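Local coordinates for protein Ac-ASP-7 (Ancylostoma caninum, PDB 3S6S) that is of unknown function but, as a secreted hookworm protein of the SCP/TAPS (pathogenesis-related) family, probably acts at the interface between parasite and host, at residues I22-A34 against Y41-D53. Numbering follows the deposited sequence.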
loop_
_atom_site.group_PDB
_atom_site.type_symbol
_atom_site.label_atom_id
_atom_site.label_comp_id
_atom_site.label_asym_id
_atom_site.label_seq_id
_atom_site.Cartn_x
_atom_site.Cartn_y
_atom_site.Cartn_z
ATOM N N ILE A 22 -6.855 -5.585 1.492
ATOM C CA ILE A 22 -6.039 -4.372 1.621
ATOM C C ILE A 22 -5.026 -4.231 0.477
ATOM O O ILE A 22 -4.834 -3.146 -0.100
ATOM C CB ILE A 22 -5.332 -4.341 2.990
ATOM C CG1 ILE A 22 -6.389 -4.334 4.100
ATOM C CG2 ILE A 22 -4.375 -3.141 3.085
ATOM C CD1 ILE A 22 -5.832 -4.509 5.515
ATOM N N ASP A 23 -4.408 -5.357 0.138
ATOM C CA ASP A 23 -3.465 -5.414 -0.962
ATOM C C ASP A 23 -4.142 -5.123 -2.294
ATOM O O ASP A 23 -3.585 -4.418 -3.137
ATOM C CB ASP A 23 -2.784 -6.774 -0.997
ATOM C CG ASP A 23 -1.904 -6.938 -2.202
ATOM O OD1 ASP A 23 -2.400 -7.426 -3.246
ATOM O OD2 ASP A 23 -0.722 -6.558 -2.108
ATOM N N THR A 24 -5.351 -5.643 -2.476
ATOM C CA THR A 24 -6.074 -5.408 -3.724
ATOM C C THR A 24 -6.535 -3.957 -3.832
ATOM O O THR A 24 -6.446 -3.339 -4.899
ATOM C CB THR A 24 -7.273 -6.367 -3.895
ATOM O OG1 THR A 24 -6.794 -7.718 -4.040
ATOM C CG2 THR A 24 -8.060 -5.996 -5.129
ATOM N N PHE A 25 -6.997 -3.405 -2.715
ATOM C CA PHE A 25 -7.349 -1.999 -2.669
ATOM C C PHE A 25 -6.159 -1.128 -3.060
ATOM O O PHE A 25 -6.279 -0.221 -3.876
ATOM C CB PHE A 25 -7.830 -1.614 -1.273
ATOM C CG PHE A 25 -8.020 -0.136 -1.086
ATOM C CD1 PHE A 25 -6.949 0.672 -0.718
ATOM C CD2 PHE A 25 -9.274 0.444 -1.266
ATOM C CE1 PHE A 25 -7.118 2.037 -0.540
ATOM C CE2 PHE A 25 -9.459 1.805 -1.106
ATOM C CZ PHE A 25 -8.378 2.608 -0.731
ATOM N N HIS A 26 -5.004 -1.395 -2.465
ATOM C CA HIS A 26 -3.803 -0.636 -2.810
ATOM C C HIS A 26 -3.397 -0.805 -4.262
ATOM O O HIS A 26 -3.293 0.174 -4.999
ATOM C CB HIS A 26 -2.626 -1.036 -1.917
ATOM C CG HIS A 26 -2.633 -0.362 -0.583
ATOM N ND1 HIS A 26 -3.447 -0.771 0.452
ATOM C CD2 HIS A 26 -1.929 0.696 -0.115
ATOM C CE1 HIS A 26 -3.226 -0.006 1.507
ATOM N NE2 HIS A 26 -2.318 0.899 1.185
ATOM N N ASN A 27 -3.149 -2.045 -4.682
ATOM C CA ASN A 27 -2.553 -2.233 -6.005
ATOM C C ASN A 27 -3.534 -2.062 -7.150
ATOM O O ASN A 27 -3.161 -1.603 -8.245
ATOM C CB ASN A 27 -1.753 -3.537 -6.085
ATOM C CG ASN A 27 -0.416 -3.425 -5.363
ATOM O OD1 ASN A 27 0.376 -2.501 -5.630
ATOM N ND2 ASN A 27 -0.179 -4.327 -4.409
ATOM N N GLY A 28 -4.796 -2.391 -6.883
ATOM C CA GLY A 28 -5.865 -2.068 -7.811
ATOM C C GLY A 28 -5.910 -0.585 -8.142
ATOM O O GLY A 28 -6.010 -0.199 -9.310
ATOM N N LEU A 29 -5.824 0.264 -7.118
ATOM C CA LEU A 29 -5.896 1.691 -7.362
ATOM C C LEU A 29 -4.666 2.091 -8.149
ATOM O O LEU A 29 -4.747 2.795 -9.148
ATOM C CB LEU A 29 -5.945 2.459 -6.052
ATOM C CG LEU A 29 -6.799 3.730 -6.004
ATOM C CD1 LEU A 29 -6.260 4.644 -4.936
ATOM C CD2 LEU A 29 -6.850 4.448 -7.345
ATOM N N ARG A 30 -3.518 1.614 -7.691
ATOM C CA ARG A 30 -2.260 1.984 -8.308
ATOM C C ARG A 30 -2.215 1.639 -9.769
ATOM O O ARG A 30 -1.686 2.407 -10.573
ATOM C CB ARG A 30 -1.105 1.286 -7.613
ATOM C CG ARG A 30 -0.783 1.889 -6.284
ATOM C CD ARG A 30 0.467 1.256 -5.741
ATOM N NE ARG A 30 1.007 2.178 -4.777
ATOM C CZ ARG A 30 2.211 2.709 -4.832
ATOM N NH1 ARG A 30 3.066 2.372 -5.786
ATOM N NH2 ARG A 30 2.553 3.563 -3.891
ATOM N N GLN A 31 -2.732 0.458 -10.096
ATOM C CA GLN A 31 -2.780 0.002 -11.474
ATOM C C GLN A 31 -3.623 0.960 -12.326
ATOM O O GLN A 31 -3.219 1.347 -13.416
ATOM C CB GLN A 31 -3.323 -1.429 -11.557
ATOM C CG GLN A 31 -3.461 -1.901 -12.976
ATOM C CD GLN A 31 -3.817 -3.366 -13.084
ATOM O OE1 GLN A 31 -3.049 -4.159 -13.626
ATOM N NE2 GLN A 31 -4.989 -3.731 -12.581
ATOM N N ARG A 32 -4.782 1.359 -11.809
ATOM C CA ARG A 32 -5.651 2.288 -12.527
ATOM C C ARG A 32 -5.013 3.664 -12.672
ATOM O O ARG A 32 -5.151 4.320 -13.706
ATOM C CB ARG A 32 -7.012 2.392 -11.844
ATOM C CG ARG A 32 -7.843 1.123 -11.958
ATOM C CD ARG A 32 -8.786 0.975 -10.767
ATOM N NE ARG A 32 -9.432 2.240 -10.421
ATOM C CZ ARG A 32 -9.949 2.509 -9.225
ATOM N NH1 ARG A 32 -9.886 1.603 -8.248
ATOM N NH2 ARG A 32 -10.515 3.692 -9.000
ATOM N N ILE A 33 -4.298 4.101 -11.647
ATOM C CA ILE A 33 -3.608 5.381 -11.744
ATOM C C ILE A 33 -2.511 5.329 -12.797
ATOM O O ILE A 33 -2.362 6.261 -13.591
ATOM C CB ILE A 33 -3.033 5.822 -10.412
ATOM C CG1 ILE A 33 -4.158 5.952 -9.391
ATOM C CG2 ILE A 33 -2.284 7.146 -10.565
ATOM C CD1 ILE A 33 -3.760 6.688 -8.152
ATOM N N ALA A 34 -1.757 4.231 -12.816
ATOM C CA ALA A 34 -0.677 4.061 -13.785
ATOM C C ALA A 34 -1.203 4.233 -15.205
ATOM O O ALA A 34 -0.554 4.839 -16.053
ATOM C CB ALA A 34 -0.025 2.696 -13.629
ATOM N N TYR A 41 -7.066 11.244 -10.286
ATOM C CA TYR A 41 -5.666 11.053 -9.913
ATOM C C TYR A 41 -4.640 11.536 -10.942
ATOM O O TYR A 41 -3.430 11.429 -10.725
ATOM C CB TYR A 41 -5.412 9.612 -9.495
ATOM C CG TYR A 41 -5.973 9.297 -8.132
ATOM C CD1 TYR A 41 -7.201 8.645 -7.991
ATOM C CD2 TYR A 41 -5.284 9.670 -6.978
ATOM C CE1 TYR A 41 -7.719 8.354 -6.735
ATOM C CE2 TYR A 41 -5.788 9.381 -5.718
ATOM C CZ TYR A 41 -6.999 8.722 -5.592
ATOM O OH TYR A 41 -7.493 8.449 -4.320
ATOM N N GLY A 42 -5.113 12.100 -12.044
ATOM C CA GLY A 42 -4.202 12.654 -13.029
ATOM C C GLY A 42 -3.752 11.663 -14.082
ATOM O O GLY A 42 -4.262 10.553 -14.158
ATOM N N PRO A 43 -2.758 12.059 -14.881
ATOM C CA PRO A 43 -2.278 11.364 -16.078
ATOM C C PRO A 43 -1.489 10.077 -15.785
ATOM O O PRO A 43 -0.961 9.890 -14.683
ATOM C CB PRO A 43 -1.352 12.401 -16.713
ATOM C CG PRO A 43 -0.781 13.120 -15.551
ATOM C CD PRO A 43 -1.912 13.221 -14.552
ATOM N N ALA A 44 -1.422 9.206 -16.790
ATOM C CA ALA A 44 -0.683 7.951 -16.715
ATOM C C ALA A 44 0.728 8.201 -16.230
ATOM O O ALA A 44 1.271 9.296 -16.402
ATOM C CB ALA A 44 -0.651 7.272 -18.088
ATOM N N ARG A 45 1.329 7.190 -15.618
ATOM C CA ARG A 45 2.697 7.340 -15.142
ATOM C C ARG A 45 3.342 6.000 -14.841
ATOM O O ARG A 45 2.672 4.965 -14.776
ATOM C CB ARG A 45 2.739 8.201 -13.876
ATOM C CG ARG A 45 1.936 7.628 -12.719
ATOM C CD ARG A 45 0.646 8.414 -12.530
ATOM N NE ARG A 45 0.769 9.366 -11.432
ATOM C CZ ARG A 45 0.046 10.473 -11.297
ATOM N NH1 ARG A 45 -0.863 10.809 -12.198
ATOM N NH2 ARG A 45 0.250 11.252 -10.247
ATOM N N GLU A 46 4.657 6.041 -14.650
ATOM C CA GLU A 46 5.375 4.902 -14.122
ATOM C C GLU A 46 4.846 4.672 -12.721
ATOM O O GLU A 46 4.699 5.616 -11.938
ATOM C CB GLU A 46 6.875 5.177 -14.092
ATOM C CG GLU A 46 7.695 4.057 -13.496
ATOM C CD GLU A 46 9.175 4.277 -13.651
ATOM O OE1 GLU A 46 9.573 5.086 -14.511
ATOM O OE2 GLU A 46 9.952 3.640 -12.913
ATOM N N MET A 47 4.526 3.425 -12.415
ATOM C CA MET A 47 4.026 3.085 -11.097
ATOM C C MET A 47 4.642 1.761 -10.649
ATOM O O MET A 47 4.811 0.842 -11.453
ATOM C CB MET A 47 2.499 3.010 -11.123
ATOM C CG MET A 47 1.843 2.635 -9.792
ATOM S SD MET A 47 1.777 3.960 -8.566
ATOM C CE MET A 47 0.629 5.108 -9.347
ATOM N N TYR A 48 5.010 1.678 -9.375
ATOM C CA TYR A 48 5.476 0.419 -8.812
ATOM C C TYR A 48 4.340 -0.213 -8.064
ATOM O O TYR A 48 3.616 0.479 -7.370
ATOM C CB TYR A 48 6.669 0.638 -7.880
ATOM C CG TYR A 48 7.966 0.629 -8.645
ATOM C CD1 TYR A 48 8.247 1.637 -9.563
ATOM C CD2 TYR A 48 8.892 -0.407 -8.490
ATOM C CE1 TYR A 48 9.411 1.636 -10.290
ATOM C CE2 TYR A 48 10.069 -0.417 -9.219
ATOM C CZ TYR A 48 10.318 0.617 -10.121
ATOM O OH TYR A 48 11.466 0.643 -10.862
ATOM N N GLY A 49 4.151 -1.516 -8.235
ATOM C CA GLY A 49 3.204 -2.233 -7.403
ATOM C C GLY A 49 3.812 -2.289 -6.008
ATOM O O GLY A 49 5.028 -2.207 -5.859
ATOM N N LEU A 50 2.994 -2.407 -4.976
ATOM C CA LEU A 50 3.562 -2.582 -3.661
ATOM C C LEU A 50 3.711 -4.069 -3.373
ATOM O O LEU A 50 2.748 -4.838 -3.425
ATOM C CB LEU A 50 2.692 -1.926 -2.596
ATOM C CG LEU A 50 2.401 -0.431 -2.709
ATOM C CD1 LEU A 50 1.429 -0.034 -1.621
ATOM C CD2 LEU A 50 3.683 0.383 -2.598
ATOM N N VAL A 51 4.930 -4.478 -3.065
ATOM C CA VAL A 51 5.138 -5.816 -2.570
ATOM C C VAL A 51 4.618 -5.911 -1.141
ATOM O O VAL A 51 4.989 -5.107 -0.298
ATOM C CB VAL A 51 6.623 -6.179 -2.605
ATOM C CG1 VAL A 51 6.872 -7.429 -1.790
ATOM C CG2 VAL A 51 7.079 -6.333 -4.049
ATOM N N TYR A 52 3.743 -6.883 -0.883
ATOM C CA TYR A 52 3.299 -7.163 0.475
ATOM C C TYR A 52 4.406 -7.845 1.273
ATOM O O TYR A 52 4.892 -8.912 0.900
ATOM C CB TYR A 52 2.006 -7.998 0.530
ATOM C CG TYR A 52 1.390 -7.881 1.910
ATOM C CD1 TYR A 52 0.411 -6.931 2.168
ATOM C CD2 TYR A 52 1.858 -8.654 2.967
ATOM C CE1 TYR A 52 -0.116 -6.778 3.433
ATOM C CE2 TYR A 52 1.336 -8.517 4.241
ATOM C CZ TYR A 52 0.351 -7.576 4.470
ATOM O OH TYR A 52 -0.169 -7.426 5.737
ATOM N N ASP A 53 4.791 -7.217 2.377
ATOM C CA ASP A 53 5.999 -7.590 3.099
ATOM C C ASP A 53 5.669 -7.865 4.562
ATOM O O ASP A 53 5.346 -6.938 5.317
ATOM C CB ASP A 53 7.025 -6.459 2.980
ATOM C CG ASP A 53 8.331 -6.736 3.731
ATOM O OD1 ASP A 53 8.334 -7.382 4.806
ATOM O OD2 ASP A 53 9.379 -6.267 3.240
HETATM O O HOH W 1 1.149 -7.220 -3.920
#
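N27 reads the backbone of L50 with both ends of its amide, pairing with the N-H and the C=O of this residue just before strand 51-53 as a neighbouring peptide group would. The bond from L50 N to N27 OD1, 2.7 Å, arrives on an in-plane lone pair and is nearly straight at 168°. N27 ND2 returns a bond to L50 O at 3.1 Å, and the two bonds together fix which way round the amide lies. A water donates to D23 OD2 and to the same L50 O, which thereby accepts from two donors. One turn on, R30 CG lies anti to the carbonyl carbon (chi1 -75°) and the chain runs extended from CG to NE. L50 CD2 sits over one face of the R30 guanidinium, 3.5 Å from its plane and over its centre. R30 NH1 gives Y48 O a short hydrogen bond of 2.5 Å, bent to 135°; NE and NH2 bond to the carbonyls of V109 and Y111, so three carbonyls hold the group's orientation. M47 SD approaches it obliquely.

In the alpha-beta-alpha sandwich of the SCP/TAPS (CAP) domain, this is where helix 16-34 is bound to the connection that follows it and enters the central sheet through strand 51-53. The packing is tight around I33, A34 and M47. M47 is bent at chi2 and chi3, which carries CE back to I33 CG2, while M47 CB rests 3.6 Å from A34 CB. I33 CD1 sits over the face of the Y41 ring, a CH-pi contact 3.8 Å from the centroid.

The outer part of that ring, on a partly exposed residue, is held more loosely: L29 CD2 reaches Y41 CE1 at 4.0 Å. R45 N bonds to A34 O at 3.0 Å; before it the chain turns through the solvent-exposed G42 and P43.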